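PDB 2X3H: K5 lyase from Enterobacteria phage k1-5, which probably cleaves the K5 (heparosan) capsular polysaccharide of Escherichia coli by beta-elimination, as a trimeric phage tail-spike lyase built on a parallel beta-helix. Local coordinates for residues A[257-262]-A[284-289]; A[288-293]-A[315-320]; A[236-241]-A[261-266]. All blocks are in the same frame, centred on the assembly; numbering follows the deposited sequence.

Interaction 1 of 3, residues A[257-262]-A[284-289]; sequences IGADCQ and MANNPK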
loop_
_atom_site.group_PDB
_atom_site.type_symbol
_atom_site.label_atom_id
_atom_site.label_comp_id
_atom_site.label_asym_id
_atom_site.label_seq_id
_atom_site.Cartn_x
_atom_site.Cartn_y
_atom_site.Cartn_z
ATOM N N ILE A 257 11.762 -5.812 -10.352
ATOM C CA ILE A 257 12.599 -4.736 -10.885
ATOM C C ILE A 257 12.811 -4.985 -12.374
ATOM O O ILE A 257 13.281 -6.063 -12.766
ATOM C CB ILE A 257 13.990 -4.696 -10.204
ATOM C CG1 ILE A 257 13.851 -4.538 -8.694
ATOM C CG2 ILE A 257 14.884 -3.605 -10.830
ATOM C CD1 ILE A 257 15.189 -4.500 -7.947
ATOM N N GLY A 258 12.453 -4.005 -13.199
ATOM C CA GLY A 258 12.750 -4.062 -14.632
ATOM C C GLY A 258 13.601 -2.863 -14.963
ATOM O O GLY A 258 13.212 -1.731 -14.675
ATOM N N ALA A 259 14.781 -3.109 -15.534
ATOM C CA ALA A 259 15.664 -2.041 -15.972
ATOM C C ALA A 259 15.746 -2.004 -17.495
ATOM O O ALA A 259 16.029 -3.023 -18.138
ATOM C CB ALA A 259 17.060 -2.204 -15.352
ATOM N N ASP A 260 15.491 -0.825 -18.067
ATOM C CA ASP A 260 15.538 -0.619 -19.526
ATOM C C ASP A 260 14.681 -1.610 -20.341
ATOM O O ASP A 260 15.026 -1.974 -21.474
ATOM C CB ASP A 260 16.997 -0.631 -20.005
ATOM C CG ASP A 260 17.885 0.301 -19.173
ATOM O OD1 ASP A 260 17.656 1.524 -19.215
ATOM O OD2 ASP A 260 18.797 -0.189 -18.479
ATOM N N CYS A 261 13.559 -2.030 -19.758
ATOM C CA CYS A 261 12.577 -2.883 -20.432
ATOM C C CYS A 261 11.534 -2.039 -21.158
ATOM O O CYS A 261 11.349 -0.871 -20.815
ATOM C CB CYS A 261 11.852 -3.752 -19.409
ATOM S SG CYS A 261 12.917 -4.892 -18.498
ATOM N N GLN A 262 10.806 -2.612 -22.114
ATOM C CA GLN A 262 9.768 -1.812 -22.780
ATOM C C GLN A 262 8.640 -1.506 -21.796
ATOM O O GLN A 262 8.199 -0.363 -21.677
ATOM C CB GLN A 262 9.208 -2.495 -24.029
ATOM C CG GLN A 262 8.299 -1.587 -24.849
ATOM C CD GLN A 262 7.876 -2.213 -26.167
ATOM O OE1 GLN A 262 8.504 -3.161 -26.640
ATOM N NE2 GLN A 262 6.799 -1.687 -26.766
ATOM N N MET A 284 9.306 -1.831 -9.516
ATOM C CA MET A 284 10.358 -0.837 -9.703
ATOM C C MET A 284 10.691 -0.781 -11.184
ATOM O O MET A 284 11.255 -1.736 -11.734
ATOM C CB MET A 284 11.613 -1.241 -8.915
ATOM C CG MET A 284 12.846 -0.432 -9.281
ATOM S SD MET A 284 12.639 1.326 -8.922
ATOM C CE MET A 284 12.432 1.262 -7.144
ATOM N N ALA A 285 10.335 0.332 -11.820
ATOM C CA ALA A 285 10.545 0.529 -13.246
ATOM C C ALA A 285 11.683 1.512 -13.451
ATOM O O ALA A 285 11.490 2.729 -13.429
ATOM C CB ALA A 285 9.258 1.023 -13.915
ATOM N N ASN A 286 12.883 0.961 -13.610
ATOM C CA ASN A 286 14.073 1.743 -13.852
ATOM C C ASN A 286 14.140 2.031 -15.345
ATOM O O ASN A 286 14.638 1.214 -16.125
ATOM C CB ASN A 286 15.294 0.951 -13.358
ATOM C CG ASN A 286 16.621 1.581 -13.756
ATOM O OD1 ASN A 286 16.661 2.651 -14.366
ATOM N ND2 ASN A 286 17.724 0.901 -13.414
ATOM N N ASN A 287 13.595 3.178 -15.745
ATOM C CA ASN A 287 13.713 3.667 -17.117
ATOM C C ASN A 287 13.196 2.726 -18.207
ATOM O O ASN A 287 13.922 2.327 -19.126
ATOM C CB ASN A 287 15.139 4.164 -17.375
ATOM C CG ASN A 287 15.421 5.427 -16.606
ATOM O OD1 ASN A 287 15.097 6.514 -17.077
ATOM N ND2 ASN A 287 15.906 5.290 -15.368
ATOM N N PRO A 288 11.900 2.423 -18.141
ATOM C CA PRO A 288 11.316 1.631 -19.199
ATOM C C PRO A 288 11.194 2.511 -20.437
ATOM O O PRO A 288 11.404 3.739 -20.367
ATOM C CB PRO A 288 9.934 1.281 -18.643
ATOM C CG PRO A 288 9.577 2.463 -17.773
ATOM C CD PRO A 288 10.903 2.892 -17.155
ATOM N N LYS A 289 10.851 1.896 -21.562
ATOM C CA LYS A 289 10.767 2.627 -22.822
ATOM C C LYS A 289 9.339 2.987 -23.215
ATOM O O LYS A 289 9.137 3.726 -24.176
ATOM C CB LYS A 289 11.431 1.840 -23.954
ATOM C CG LYS A 289 12.951 1.946 -23.989
ATOM C CD LYS A 289 13.617 0.942 -23.083
ATOM C CE LYS A 289 15.017 0.601 -23.582
ATOM N NZ LYS A 289 15.836 1.805 -23.878
HETATM O O HOH W 1 15.960 2.928 -20.917
HETATM O O HOH W 2 12.387 -0.600 -17.186
#
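M284 lies beside I257, both side chains pointing the same way, with CB of M284 4.0 Å from CG1 of I257. They open a parallel strand pair between successive coils of the beta-helix; the axes of the short strands 257-259 and 284-286 lie 10° apart. The backbone of M284 contributes its O, which takes the N-H of G258 at 3.0 Å. The chain of M284 then bends twice and leads away, packing on N277 of the second subunit, while I257 meets L227 of that same subunit, so the face carrying I257 and M284 packs against the second subunit. A285 turns to the other face, where it packs on V308 and A292, on what is probably the interior side of the coil.

N286 returns to the subunit-facing side. Its N reaches O of G258 at 2.9 Å and its O accepts the N-H of D260, also at 2.9 Å, which carries the pairing just beyond the strand ends. CG anti to the backbone N (chi1 171°) brings the amide ND2 of N286 to 3.7 Å from CB of A259. N287 steadies that amide: its ND2 gives OD1 of N286 an almost perfectly straight bond (2.9 Å, 179°), while its own OD1 is held by T312 N and its ND2 also reaches D309.

N287 and D260 both have positive phi, and the two coils turn out of their strands together. P288 follows, its ring on V308. At K289 the backbone pairing resumes, N to O of C261 at 2.9 Å. The side chain runs back over D260, and one water joins its NZ to OD1 of D260 and O of N287; Y209 meets the lysine through a cation-pi contact. Beneath this arm the buried O of D260 has no polar partner and lies 3.3 Å from CE of K289.

Interaction 2 of 3, residues A[288-293]-A[315-320]; sequences PKYAAV and ARQAHG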
loop_
_atom_site.group_PDB
_atom_site.type_symbol
_atom_site.label_atom_id
_atom_site.label_comp_id
_atom_site.label_asym_id
_atom_site.label_seq_id
_atom_site.Cartn_x
_atom_site.Cartn_y
_atom_site.Cartn_z
ATOM N N PRO A 288 11.900 2.423 -18.141
ATOM C CA PRO A 288 11.316 1.631 -19.199
ATOM C C PRO A 288 11.194 2.511 -20.437
ATOM O O PRO A 288 11.404 3.739 -20.367
ATOM C CB PRO A 288 9.934 1.281 -18.643
ATOM C CG PRO A 288 9.577 2.463 -17.773
ATOM C CD PRO A 288 10.903 2.892 -17.155
ATOM N N LYS A 289 10.851 1.896 -21.562
ATOM C CA LYS A 289 10.767 2.627 -22.822
ATOM C C LYS A 289 9.339 2.987 -23.215
ATOM O O LYS A 289 9.137 3.726 -24.176
ATOM C CB LYS A 289 11.431 1.840 -23.954
ATOM C CG LYS A 289 12.951 1.946 -23.989
ATOM C CD LYS A 289 13.617 0.942 -23.083
ATOM C CE LYS A 289 15.017 0.601 -23.582
ATOM N NZ LYS A 289 15.836 1.805 -23.878
ATOM N N TYR A 290 8.350 2.478 -22.475
ATOM C CA TYR A 290 6.952 2.823 -22.764
ATOM C C TYR A 290 6.076 2.963 -21.533
ATOM O O TYR A 290 5.402 3.977 -21.371
ATOM C CB TYR A 290 6.324 1.824 -23.742
ATOM C CG TYR A 290 4.964 2.274 -24.238
ATOM C CD1 TYR A 290 4.847 3.144 -25.316
ATOM C CD2 TYR A 290 3.791 1.862 -23.600
ATOM C CE1 TYR A 290 3.604 3.571 -25.765
ATOM C CE2 TYR A 290 2.547 2.272 -24.045
ATOM C CZ TYR A 290 2.458 3.131 -25.130
ATOM O OH TYR A 290 1.225 3.551 -25.593
ATOM N N ALA A 291 6.072 1.948 -20.666
ATOM C CA ALA A 291 5.238 2.012 -19.458
ATOM C C ALA A 291 5.805 1.154 -18.343
ATOM O O ALA A 291 6.474 0.147 -18.603
ATOM C CB ALA A 291 3.834 1.577 -19.774
ATOM N N ALA A 292 5.548 1.543 -17.097
ATOM C CA ALA A 292 5.894 0.666 -15.977
ATOM C C ALA A 292 4.974 -0.552 -15.959
ATOM O O ALA A 292 5.440 -1.696 -15.908
ATOM C CB ALA A 292 5.824 1.412 -14.640
ATOM N N VAL A 293 3.669 -0.300 -16.020
ATOM C CA VAL A 293 2.676 -1.364 -15.859
ATOM C C VAL A 293 1.606 -1.250 -16.924
ATOM O O VAL A 293 1.007 -0.187 -17.105
ATOM C CB VAL A 293 1.989 -1.253 -14.466
ATOM C CG1 VAL A 293 0.816 -2.229 -14.370
ATOM C CG2 VAL A 293 2.987 -1.501 -13.356
ATOM N N ALA A 315 12.529 6.771 -24.157
ATOM C CA ALA A 315 11.098 6.763 -24.428
ATOM C C ALA A 315 10.666 8.068 -25.094
ATOM O O ALA A 315 11.055 9.149 -24.656
ATOM C CB ALA A 315 10.329 6.587 -23.115
ATOM N N ARG A 316 9.842 7.964 -26.134
ATOM C CA ARG A 316 9.215 9.132 -26.750
ATOM C C ARG A 316 7.848 9.414 -26.149
ATOM O O ARG A 316 7.355 10.541 -26.209
ATOM C CB ARG A 316 9.088 8.933 -28.262
ATOM C CG ARG A 316 10.443 8.848 -28.936
ATOM C CD ARG A 316 11.077 10.229 -28.988
ATOM N NE ARG A 316 10.540 10.994 -30.111
ATOM C CZ ARG A 316 10.744 10.656 -31.385
ATOM N NH1 ARG A 316 11.459 9.574 -31.675
ATOM N NH2 ARG A 316 10.230 11.384 -32.367
ATOM N N GLN A 317 7.232 8.367 -25.604
ATOM C CA GLN A 317 5.949 8.480 -24.916
ATOM C C GLN A 317 6.041 7.735 -23.594
ATOM O O GLN A 317 5.915 6.510 -23.544
ATOM C CB GLN A 317 4.834 7.881 -25.770
ATOM C CG GLN A 317 4.596 8.595 -27.093
ATOM C CD GLN A 317 3.683 7.802 -28.018
ATOM O OE1 GLN A 317 3.727 6.568 -28.047
ATOM N NE2 GLN A 317 2.872 8.507 -28.802
ATOM N N ALA A 318 6.270 8.486 -22.520
ATOM C CA ALA A 318 6.489 7.906 -21.203
ATOM C C ALA A 318 5.162 7.721 -20.478
ATOM O O ALA A 318 4.376 8.663 -20.382
ATOM C CB ALA A 318 7.426 8.794 -20.383
ATOM N N HIS A 319 4.922 6.506 -19.987
ATOM C CA HIS A 319 3.691 6.189 -19.233
ATOM C C HIS A 319 3.989 5.590 -17.860
ATOM O O HIS A 319 4.968 4.863 -17.688
ATOM C CB HIS A 319 2.824 5.164 -19.979
ATOM C CG HIS A 319 2.336 5.616 -21.317
ATOM N ND1 HIS A 319 3.124 5.596 -22.450
ATOM C CD2 HIS A 319 1.120 6.062 -21.711
ATOM C CE1 HIS A 319 2.408 6.000 -23.489
ATOM N NE2 HIS A 319 1.193 6.305 -23.062
ATOM N N GLY A 320 3.101 5.860 -16.897
ATOM C CA GLY A 320 3.170 5.219 -15.588
ATOM C C GLY A 320 2.445 3.884 -15.698
ATOM O O GLY A 320 3.085 2.836 -15.887
HETATM O O HOH W 3 7.576 5.490 -25.728
#
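Y290 lays its ring over the imidazole of H319 in an offset stack, centroids 4.3 Å apart and planes 30° from parallel. ND1 of H319 sits over the middle of the phenol ring, and CE1 of H319 comes to 3.3 Å from CZ of Y290. At the ring's edge, OE1 of Q317 lies 3.8 Å from CE1 of Y290.

The same two residues are joined through the backbone. O of Y290 receives two N-H groups of H319: ND1 at 3.0 Å, with the oxygen near the imidazole plane, and a weak, bent bond from N at 2.9 Å. Both can converge because CG of H319 stands beside its own backbone N (chi1 -62°). ND1 is further shared, weakly, with O of Q317. These bonds, with NE2 held by R354, should restrict the rotation of the imidazole; R354 also packs on Y290.

Further out, a water ties O of K289 to N of Q317, and CB of A315 presses to 3.3 Å from O of K289. Toward the other end V293 N bonds O of G320 at 3.2 Å, in the carbonyl plane, while the N-H of A292 splits weakly between O of H319 and O of G320. Y310 OH holds O of H319. Two neighbouring coils changing direction side by side, at A292 and G320, form a corner of the parallel beta-helix.

Interaction 3 of 3, residues A[236-241]-A[261-266]; sequences YPQFGA and CQHVTY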
loop_
_atom_site.group_PDB
_atom_site.type_symbol
_atom_site.label_atom_id
_atom_site.label_comp_id
_atom_site.label_asym_id
_atom_site.label_seq_id
_atom_site.Cartn_x
_atom_site.Cartn_y
_atom_site.Cartn_z
ATOM N N TYR A 236 14.539 -6.386 -21.395
ATOM C CA TYR A 236 13.527 -7.150 -22.133
ATOM C C TYR A 236 12.561 -6.246 -22.896
ATOM O O TYR A 236 12.265 -5.131 -22.458
ATOM C CB TYR A 236 12.737 -8.075 -21.209
ATOM C CG TYR A 236 13.484 -9.316 -20.750
ATOM C CD1 TYR A 236 14.357 -9.263 -19.673
ATOM C CD2 TYR A 236 13.288 -10.551 -21.371
ATOM C CE1 TYR A 236 15.021 -10.389 -19.229
ATOM C CE2 TYR A 236 13.960 -11.698 -20.930
ATOM C CZ TYR A 236 14.820 -11.607 -19.860
ATOM O OH TYR A 236 15.472 -12.708 -19.387
ATOM N N PRO A 237 12.072 -6.720 -24.057
ATOM C CA PRO A 237 11.167 -5.910 -24.867
ATOM C C PRO A 237 9.680 -6.010 -24.491
ATOM O O PRO A 237 9.333 -5.741 -23.341
ATOM C CB PRO A 237 11.453 -6.401 -26.298
ATOM C CG PRO A 237 11.822 -7.828 -26.114
ATOM C CD PRO A 237 12.428 -7.984 -24.737
ATOM N N GLN A 238 8.812 -6.390 -25.436
ATOM C CA GLN A 238 7.367 -6.189 -25.254
ATOM C C GLN A 238 6.805 -6.717 -23.938
ATOM O O GLN A 238 6.028 -6.032 -23.259
ATOM C CB GLN A 238 6.584 -6.832 -26.396
ATOM C CG GLN A 238 5.079 -6.769 -26.225
ATOM C CD GLN A 238 4.478 -5.449 -26.639
ATOM O OE1 GLN A 238 3.377 -5.410 -27.197
ATOM N NE2 GLN A 238 5.181 -4.357 -26.361
ATOM N N PHE A 239 7.167 -7.944 -23.585
ATOM C CA PHE A 239 6.520 -8.584 -22.437
ATOM C C PHE A 239 7.239 -8.406 -21.109
ATOM O O PHE A 239 6.803 -8.918 -20.071
ATOM C CB PHE A 239 6.126 -10.021 -22.772
ATOM C CG PHE A 239 5.233 -10.095 -23.971
ATOM C CD1 PHE A 239 3.940 -9.614 -23.899
ATOM C CD2 PHE A 239 5.701 -10.566 -25.182
ATOM C CE1 PHE A 239 3.110 -9.634 -24.989
ATOM C CE2 PHE A 239 4.867 -10.595 -26.291
ATOM C CZ PHE A 239 3.565 -10.129 -26.185
ATOM N N GLY A 240 8.343 -7.668 -21.147
ATOM C CA GLY A 240 8.966 -7.141 -19.929
ATOM C C GLY A 240 9.489 -8.171 -18.943
ATOM O O GLY A 240 10.001 -9.233 -19.338
ATOM N N ALA A 241 9.395 -7.831 -17.657
ATOM C CA ALA A 241 9.915 -8.668 -16.581
ATOM C C ALA A 241 8.941 -9.784 -16.191
ATOM O O ALA A 241 9.347 -10.928 -16.021
ATOM C CB ALA A 241 10.271 -7.813 -15.354
ATOM N N CYS A 261 13.559 -2.030 -19.758
ATOM C CA CYS A 261 12.577 -2.883 -20.432
ATOM C C CYS A 261 11.534 -2.039 -21.158
ATOM O O CYS A 261 11.349 -0.871 -20.815
ATOM C CB CYS A 261 11.852 -3.752 -19.409
ATOM S SG CYS A 261 12.917 -4.892 -18.498
ATOM N N GLN A 262 10.806 -2.612 -22.114
ATOM C CA GLN A 262 9.768 -1.812 -22.780
ATOM C C GLN A 262 8.640 -1.506 -21.796
ATOM O O GLN A 262 8.199 -0.363 -21.677
ATOM C CB GLN A 262 9.208 -2.495 -24.029
ATOM C CG GLN A 262 8.299 -1.587 -24.849
ATOM C CD GLN A 262 7.876 -2.213 -26.167
ATOM O OE1 GLN A 262 8.504 -3.161 -26.640
ATOM N NE2 GLN A 262 6.799 -1.687 -26.766
ATOM N N HIS A 263 8.197 -2.563 -21.109
ATOM C CA HIS A 263 7.200 -2.515 -20.036
ATOM C C HIS A 263 7.791 -3.367 -18.911
ATOM O O HIS A 263 8.608 -4.265 -19.180
ATOM C CB HIS A 263 5.885 -3.177 -20.473
ATOM C CG HIS A 263 5.391 -2.770 -21.836
ATOM N ND1 HIS A 263 4.849 -1.530 -22.104
ATOM C CD2 HIS A 263 5.303 -3.474 -22.991
ATOM C CE1 HIS A 263 4.467 -1.479 -23.368
ATOM N NE2 HIS A 263 4.738 -2.644 -23.929
ATOM N N VAL A 264 7.430 -3.087 -17.656
ATOM C CA VAL A 264 7.935 -3.919 -16.562
ATOM C C VAL A 264 7.008 -5.088 -16.219
ATOM O O VAL A 264 7.439 -6.238 -16.274
ATOM C CB VAL A 264 8.345 -3.098 -15.313
ATOM C CG1 VAL A 264 8.904 -4.032 -14.225
ATOM C CG2 VAL A 264 9.398 -2.100 -15.708
ATOM N N THR A 265 5.750 -4.797 -15.871
ATOM C CA THR A 265 4.732 -5.853 -15.790
ATOM C C THR A 265 3.690 -5.644 -16.884
ATOM O O THR A 265 3.372 -4.502 -17.255
ATOM C CB THR A 265 4.063 -5.946 -14.405
ATOM O OG1 THR A 265 3.249 -4.796 -14.175
ATOM C CG2 THR A 265 5.109 -6.069 -13.306
ATOM N N TYR A 266 3.175 -6.754 -17.411
ATOM C CA TYR A 266 2.315 -6.717 -18.586
ATOM C C TYR A 266 1.198 -7.739 -18.413
ATOM O O TYR A 266 1.473 -8.908 -18.137
ATOM C CB TYR A 266 3.157 -7.063 -19.832
ATOM C CG TYR A 266 2.458 -6.773 -21.142
ATOM C CD1 TYR A 266 1.585 -7.700 -21.710
ATOM C CD2 TYR A 266 2.658 -5.565 -21.805
ATOM C CE1 TYR A 266 0.932 -7.436 -22.912
ATOM C CE2 TYR A 266 2.018 -5.292 -23.006
ATOM C CZ TYR A 266 1.153 -6.229 -23.555
ATOM O OH TYR A 266 0.510 -5.951 -24.749
#
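Y236 sits against C261 where two neighbouring coils of the parallel beta-helix round a corner, and the inner half of this contact is close-fitting. O of Y236 takes the N-H of Q262 at 2.9 Å, in the carbonyl plane, while the N-H of Y236 makes only a weak, 3.6 Å bond to SG of C261. The Y236 ring leads off to other coils, its OH bonded to S184.

From P237 to G240 the chain makes a type I beta turn. G240 leaves it with positive phi, and its CA lies 3.0 Å from O of H263, a buried oxygen with no polar partner beyond such C-H contact. A241 closes the tight side: its N bonds O of V264 at 2.9 Å, and its CB rests 4.2 Å from CG1 of V264. V264 continues inward onto V256, V283 and A285, in the core of the helix.

Between these two segments the more open outer half meets through side chains; the backbones of Q238 and F239 bond instead to K213 and A215 of the preceding coil. Q238, F239 and Y266 are all partly exposed. Q238 bends at chi2 (82°), and its CG lies over the middle of one face of the F239 ring. F239 in turn directs its edge at the face of Y266 in a T-shaped stack, planes at 90° and centroids 5.2 Å apart, with CE1 of F239 3.7 Å from CE1 of Y266.

The three contacts follow one corner of the beta-helix through four consecutive coils. Interactions 3 and 1 share C261 and Q262, with centres about 7 Å apart; interactions 1 and 2 share P288 and K289, about 8 Å apart. The middle coils connect the outer contacts directly: O of Q262 is 3.3 Å from N of A291, and O of A292 is 3.0 Å from N of V264, both probable hydrogen bonds. Inside, A285 of interaction 1 is a common packing point, its CB 3.6 Å from CG2 of V264 and 3.5 Å from CB of A292. Interaction 1 alone also touches the second subunit; the other two lie wholly within their chain.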